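Local coordinates for hyperosmolarity resistance protein Emb (Staphylococcus epidermidis, PDB 6GV5) that probably helps the bacterium adhere to surface-immobilised fibronectin, as part of a giant cell-surface extracellular matrix binding protein, at residues 10-15 with 45-50; 68-73 with 85-90. All blocks are in the same frame, centred on the assembly; numbering follows the deposited sequence. Where two conformers were deposited one is given.

Contact 1 (10-15 with 45-50); sequences TDAKQQ and KQLSHA
Leu47 reaches from helix 40-65 to helix 2-18 and meets Ala12 and Gln15 there. Its two methyls divide the work. CD1 lies 4.1 Å from Ala12 CB and 3.9 Å from Ala12 O, so it touches both the methyl and the backbone of that residue. CD2 turns to Gln15 and comes within 3.6 Å of Gln15 NE2. This is van der Waals contact between a methyl and an amide group. The two side chains cross at about a right angle. Leu47 CG stands anti to its own backbone N (chi1 177°), which carries the branched end across to the other helix.

The next shell orients the amide. Gln15 NE2 donates to Asp11 OD2 at 2.9 Å, one turn earlier on the same helix. The carboxylate oxygen lies nearly in the amide plane, but the donor sits 33° out of the carboxylate plane, on the syn side. The N-H...O angle of 143° marks a bent bond. Gln15 OE1 takes a weak hydrogen bond from Lys51, so the oxygen end has a partner too. Leu47 also rests on Ile16.

The backbones come close here, with Ala12 CA and Leu47 CA 6.1 Å apart, consistent with the small side chain of Ala12. Leu30 of helix 24-35 touches His49 and Ala50. Helices 2-18, 24-35 and 40-65 pack together, consistent with the three-helix bundle of GA modules.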
loop_
_atom_site.group_PDB
_atom_site.type_symbol
_atom_site.label_atom_id
_atom_site.label_comp_id
_atom_site.label_asym_id
_atom_site.label_seq_id
_atom_site.Cartn_x
_atom_site.Cartn_y
_atom_site.Cartn_z
ATOM N N THR A 10 -15.569 12.728 -10.519
ATOM C CA THR A 10 -14.673 13.836 -10.210
ATOM C C THR A 10 -14.349 13.874 -8.723
ATOM O O THR A 10 -13.183 14.003 -8.331
ATOM C CB THR A 10 -15.305 15.155 -10.661
ATOM O OG1 THR A 10 -15.443 15.152 -12.089
ATOM C CG2 THR A 10 -14.450 16.333 -10.235
ATOM N N ASP A 11 -15.374 13.742 -7.875
ATOM C CA ASP A 11 -15.158 13.760 -6.434
ATOM C C ASP A 11 -14.236 12.629 -6.003
ATOM O O ASP A 11 -13.321 12.831 -5.199
ATOM C CB ASP A 11 -16.499 13.652 -5.705
ATOM C CG ASP A 11 -16.332 13.445 -4.213
ATOM O OD1 ASP A 11 -15.983 14.421 -3.515
ATOM O OD2 ASP A 11 -16.538 12.306 -3.739
ATOM N N ALA A 12 -14.470 11.423 -6.525
ATOM C CA ALA A 12 -13.660 10.276 -6.132
ATOM C C ALA A 12 -12.206 10.461 -6.544
ATOM O O ALA A 12 -11.290 10.151 -5.773
ATOM C CB ALA A 12 -14.226 8.997 -6.744
ATOM N N LYS A 13 -11.972 10.966 -7.759
ATOM C CA LYS A 13 -10.598 11.159 -8.207
ATOM C C LYS A 13 -9.898 12.232 -7.384
ATOM O O LYS A 13 -8.701 12.119 -7.089
ATOM C CB LYS A 13 -10.583 11.516 -9.692
ATOM C CG LYS A 13 -11.010 10.380 -10.598
ATOM C CD LYS A 13 -10.917 10.775 -12.063
ATOM C CE LYS A 13 -12.028 11.745 -12.455
ATOM N NZ LYS A 13 -11.906 12.172 -13.879
ATOM N N GLN A 14 -10.631 13.275 -6.990
ATOM C CA GLN A 14 -10.056 14.300 -6.128
ATOM C C GLN A 14 -9.658 13.724 -4.775
ATOM O O GLN A 14 -8.581 14.035 -4.255
ATOM C CB GLN A 14 -11.048 15.451 -5.962
ATOM C CG GLN A 14 -11.233 16.272 -7.229
ATOM C CD GLN A 14 -12.347 17.296 -7.108
ATOM O OE1 GLN A 14 -13.168 17.232 -6.192
ATOM N NE2 GLN A 14 -12.378 18.248 -8.033
ATOM N N GLN A 15 -10.514 12.883 -4.185
ATOM C CA GLN A 15 -10.157 12.243 -2.926
ATOM C C GLN A 15 -8.906 11.391 -3.085
ATOM O O GLN A 15 -8.010 11.418 -2.230
ATOM C CB GLN A 15 -11.313 11.382 -2.416
ATOM C CG GLN A 15 -12.562 12.161 -2.046
ATOM C CD GLN A 15 -13.557 11.328 -1.258
ATOM O OE1 GLN A 15 -13.190 10.646 -0.302
ATOM N NE2 GLN A 15 -14.822 11.380 -1.658
ATOM N N LYS A 45 -18.049 1.919 -4.702
ATOM C CA LYS A 45 -17.352 0.678 -4.382
ATOM C C LYS A 45 -15.865 0.810 -4.674
ATOM O O LYS A 45 -15.016 0.410 -3.868
ATOM C CB LYS A 45 -17.937 -0.486 -5.183
ATOM C CG LYS A 45 -19.383 -0.825 -4.873
ATOM C CD LYS A 45 -19.913 -1.858 -5.864
ATOM C CE LYS A 45 -21.423 -2.022 -5.758
ATOM N NZ LYS A 45 -21.972 -2.832 -6.884
ATOM N N GLN A 46 -15.529 1.368 -5.838
ATOM C CA GLN A 46 -14.125 1.511 -6.208
ATOM C C GLN A 46 -13.420 2.539 -5.333
ATOM O O GLN A 46 -12.237 2.368 -5.017
ATOM C CB GLN A 46 -14.015 1.884 -7.686
ATOM C CG GLN A 46 -14.455 0.774 -8.627
ATOM C CD GLN A 46 -13.634 -0.491 -8.450
ATOM O OE1 GLN A 46 -12.452 -0.430 -8.101
ATOM N NE2 GLN A 46 -14.256 -1.643 -8.677
ATOM N N LEU A 47 -14.120 3.602 -4.926
ATOM C CA LEU A 47 -13.522 4.565 -4.005
ATOM C C LEU A 47 -13.288 3.933 -2.640
ATOM O O LEU A 47 -12.261 4.187 -2.001
ATOM C CB LEU A 47 -14.417 5.797 -3.879
ATOM C CG LEU A 47 -13.942 6.862 -2.892
ATOM C CD1 LEU A 47 -12.591 7.450 -3.304
ATOM C CD2 LEU A 47 -14.986 7.964 -2.764
ATOM N N SER A 48 -14.237 3.117 -2.170
ATOM C CA SER A 48 -14.035 2.395 -0.917
ATOM C C SER A 48 -12.813 1.490 -1.011
ATOM O O SER A 48 -12.004 1.421 -0.075
ATOM C CB SER A 48 -15.286 1.584 -0.579
ATOM O OG SER A 48 -15.121 0.856 0.629
ATOM N N HIS A 49 -12.652 0.799 -2.141
ATOM C CA HIS A 49 -11.472 -0.034 -2.352
ATOM C C HIS A 49 -10.201 0.801 -2.340
ATOM O O HIS A 49 -9.193 0.403 -1.737
ATOM C CB HIS A 49 -11.618 -0.791 -3.674
ATOM C CG HIS A 49 -10.320 -1.230 -4.279
ATOM N ND1 HIS A 49 -9.976 -0.945 -5.582
ATOM C CD2 HIS A 49 -9.292 -1.945 -3.766
ATOM C CE1 HIS A 49 -8.786 -1.458 -5.845
ATOM N NE2 HIS A 49 -8.349 -2.069 -4.758
ATOM N N ALA A 50 -10.225 1.965 -2.993
ATOM C CA ALA A 50 -9.049 2.828 -3.006
ATOM C C ALA A 50 -8.698 3.297 -1.600
ATOM O O ALA A 50 -7.518 3.382 -1.243
ATOM C CB ALA A 50 -9.289 4.029 -3.920
#

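Contact 2 (68-73 with 85-90); sequences SLVRQN and EAYEQA
Val70 packs against the phenol end of Tyr87, between helix 67-73 and helix 81-99. Val70 CB lies 3.4 Å from Tyr87 OH, and Val70 CG1 is 3.7 Å from Tyr87 CZ. CG1 approaches the ring obliquely. CG2 touches the hydroxyl oxygen as well, so all three carbons of the isopropyl group touch the phenol end. Tyr87 CG is anti to the backbone N (chi1 -175°), and the ring spans the gap between helices whose nearest CA atoms, those of Arg71 and Tyr87, are 9.6 Å apart. Glu122 of helix 108-123 and Leu125 touch both Val70 and Tyr87.

Beside this apolar pair, Arg71 and Glu88 come from opposite directions and form a salt bridge. Arg71 grips the carboxylate side-on, through NE and NH2. Arg71 NE donates to Glu88 OE2 at 2.8 Å in an almost straight bond (179°). Arg71 NH2 donates to Glu88 OE1 at 2.9 Å. Each oxygen uses its syn lone pair, and the two planes are nearly coplanar. The arginine runs extended from CG to NE, while the glutamate bends at chi2 (-56°) to present its carboxylate. Tyr76 touches Arg71 and its OH makes a weak hydrogen bond with Glu88 OE2.

Two bonds between nearly coplanar groups restrict rotation of both. The charged pair is partly exposed, while Val70 and Tyr87 beside it are buried. The paired charges probably stabilise each other in their ionised forms.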
loop_
_atom_site.group_PDB
_atom_site.type_symbol
_atom_site.label_atom_id
_atom_site.label_comp_id
_atom_site.label_asym_id
_atom_site.label_seq_id
_atom_site.Cartn_x
_atom_site.Cartn_y
_atom_site.Cartn_z
ATOM N N SER A 68 15.754 0.990 9.147
ATOM C CA SER A 68 17.013 1.376 9.790
ATOM C C SER A 68 16.858 1.499 11.302
ATOM O O SER A 68 17.771 1.130 12.048
ATOM C CB SER A 68 17.529 2.678 9.185
ATOM O OG SER A 68 18.018 2.462 7.876
ATOM N N LEU A 69 15.720 2.020 11.778
ATOM C CA LEU A 69 15.450 2.022 13.214
ATOM C C LEU A 69 15.438 0.605 13.780
ATOM O O LEU A 69 15.969 0.357 14.865
ATOM C CB LEU A 69 14.112 2.699 13.504
ATOM C CG LEU A 69 14.111 4.172 13.883
ATOM C CD1 LEU A 69 12.674 4.654 14.038
ATOM C CD2 LEU A 69 14.899 4.393 15.146
ATOM N N VAL A 70 14.824 -0.336 13.055
ATOM C CA VAL A 70 14.758 -1.720 13.499
ATOM C C VAL A 70 16.160 -2.316 13.554
ATOM O O VAL A 70 16.530 -2.979 14.527
ATOM C CB VAL A 70 13.836 -2.531 12.568
ATOM C CG1 VAL A 70 13.986 -4.031 12.826
ATOM C CG2 VAL A 70 12.370 -2.100 12.731
ATOM N N ARG A 71 16.957 -2.086 12.506
ATOM C CA ARG A 71 18.309 -2.638 12.496
ATOM C C ARG A 71 19.125 -2.137 13.671
ATOM O O ARG A 71 19.953 -2.874 14.214
ATOM C CB ARG A 71 19.033 -2.310 11.193
ATOM C CG ARG A 71 18.460 -2.988 9.961
ATOM C CD ARG A 71 19.305 -2.744 8.704
ATOM N NE ARG A 71 18.542 -3.127 7.523
ATOM C CZ ARG A 71 17.836 -2.299 6.771
ATOM N NH1 ARG A 71 17.824 -0.996 7.026
ATOM N NH2 ARG A 71 17.127 -2.784 5.759
ATOM N N GLN A 72 18.900 -0.883 14.087
ATOM C CA GLN A 72 19.709 -0.286 15.142
ATOM C C GLN A 72 19.223 -0.688 16.525
ATOM O O GLN A 72 20.044 -0.897 17.432
ATOM C CB GLN A 72 19.691 1.240 15.000
ATOM C CG GLN A 72 20.789 1.936 15.786
ATOM C CD GLN A 72 22.166 1.606 15.254
ATOM O OE1 GLN A 72 22.380 1.505 14.035
ATOM N NE2 GLN A 72 23.109 1.421 16.160
ATOM N N ASN A 73 17.911 -0.803 16.713
ATOM C CA ASN A 73 17.350 -0.896 18.056
ATOM C C ASN A 73 16.855 -2.274 18.447
ATOM O O ASN A 73 16.602 -2.502 19.638
ATOM C CB ASN A 73 16.202 0.108 18.212
ATOM C CG ASN A 73 16.645 1.529 17.971
ATOM O OD1 ASN A 73 16.073 2.243 17.149
ATOM N ND2 ASN A 73 17.686 1.946 18.677
ATOM N N GLU A 85 18.489 -12.321 7.139
ATOM C CA GLU A 85 18.173 -12.478 5.726
ATOM C C GLU A 85 16.669 -12.433 5.487
ATOM O O GLU A 85 16.219 -11.838 4.503
ATOM C CB GLU A 85 18.771 -13.788 5.198
ATOM C CG GLU A 85 20.297 -13.853 5.220
ATOM C CD GLU A 85 20.962 -12.944 4.201
ATOM O OE1 GLU A 85 20.515 -12.903 3.031
ATOM O OE2 GLU A 85 21.937 -12.257 4.572
ATOM N N ALA A 86 15.878 -13.066 6.365
ATOM C CA ALA A 86 14.426 -13.028 6.205
ATOM C C ALA A 86 13.903 -11.603 6.270
ATOM O O ALA A 86 13.003 -11.223 5.508
ATOM C CB ALA A 86 13.775 -13.890 7.272
ATOM N N TYR A 87 14.467 -10.795 7.160
ATOM C CA TYR A 87 14.019 -9.413 7.267
ATOM C C TYR A 87 14.388 -8.624 6.012
ATOM O O TYR A 87 13.567 -7.890 5.456
ATOM C CB TYR A 87 14.626 -8.776 8.504
ATOM C CG TYR A 87 14.117 -7.380 8.774
ATOM C CD1 TYR A 87 12.781 -7.155 9.087
ATOM C CD2 TYR A 87 14.967 -6.286 8.703
ATOM C CE1 TYR A 87 12.320 -5.872 9.340
ATOM C CE2 TYR A 87 14.520 -5.019 8.966
ATOM C CZ TYR A 87 13.201 -4.811 9.269
ATOM O OH TYR A 87 12.761 -3.525 9.511
ATOM N N GLU A 88 15.629 -8.765 5.530
ATOM C CA GLU A 88 16.033 -8.001 4.361
ATOM C C GLU A 88 15.249 -8.424 3.124
ATOM O O GLU A 88 14.940 -7.592 2.265
ATOM C CB GLU A 88 17.536 -8.141 4.118
ATOM C CG GLU A 88 18.390 -7.644 5.249
ATOM C CD GLU A 88 18.118 -6.196 5.637
ATOM O OE1 GLU A 88 17.517 -5.459 4.833
ATOM O OE2 GLU A 88 18.542 -5.824 6.767
ATOM N N GLN A 89 14.948 -9.724 2.995
ATOM C CA GLN A 89 14.122 -10.193 1.887
ATOM C C GLN A 89 12.742 -9.546 1.932
ATOM O O GLN A 89 12.219 -9.081 0.910
ATOM C CB GLN A 89 13.979 -11.715 1.942
ATOM C CG GLN A 89 15.232 -12.509 1.622
ATOM C CD GLN A 89 15.073 -13.998 1.922
ATOM O OE1 GLN A 89 13.989 -14.466 2.287
ATOM N NE2 GLN A 89 16.160 -14.744 1.781
ATOM N N ALA A 90 12.128 -9.524 3.128
ATOM C CA ALA A 90 10.784 -8.949 3.250
ATOM C C ALA A 90 10.795 -7.450 2.982
ATOM O O ALA A 90 9.905 -6.927 2.297
ATOM C CB ALA A 90 10.214 -9.254 4.632
#

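In the fold
Contacts 1 and 2 lie on opposite sides of the chain's centre, with their own centres about 34 Å apart. They share no helix. Contact 1 joins helices 2-18 and 40-65 in the GA module range; contact 2 joins helices 67-73 and 81-99 in the FIVAR range. Helix 40-65 is followed directly by helix 67-73, so the two are in series along an elongated, all-helical chain. Both are partly buried: Ala12 is the buried residue of contact 1, Val70 and Tyr87 those of contact 2. In contact 1 the helices are close, and the side-chain hydrogen bond stays within one helix. In contact 2 long side chains bridge a wider gap, with a partly exposed ion pair beside the apolar contact.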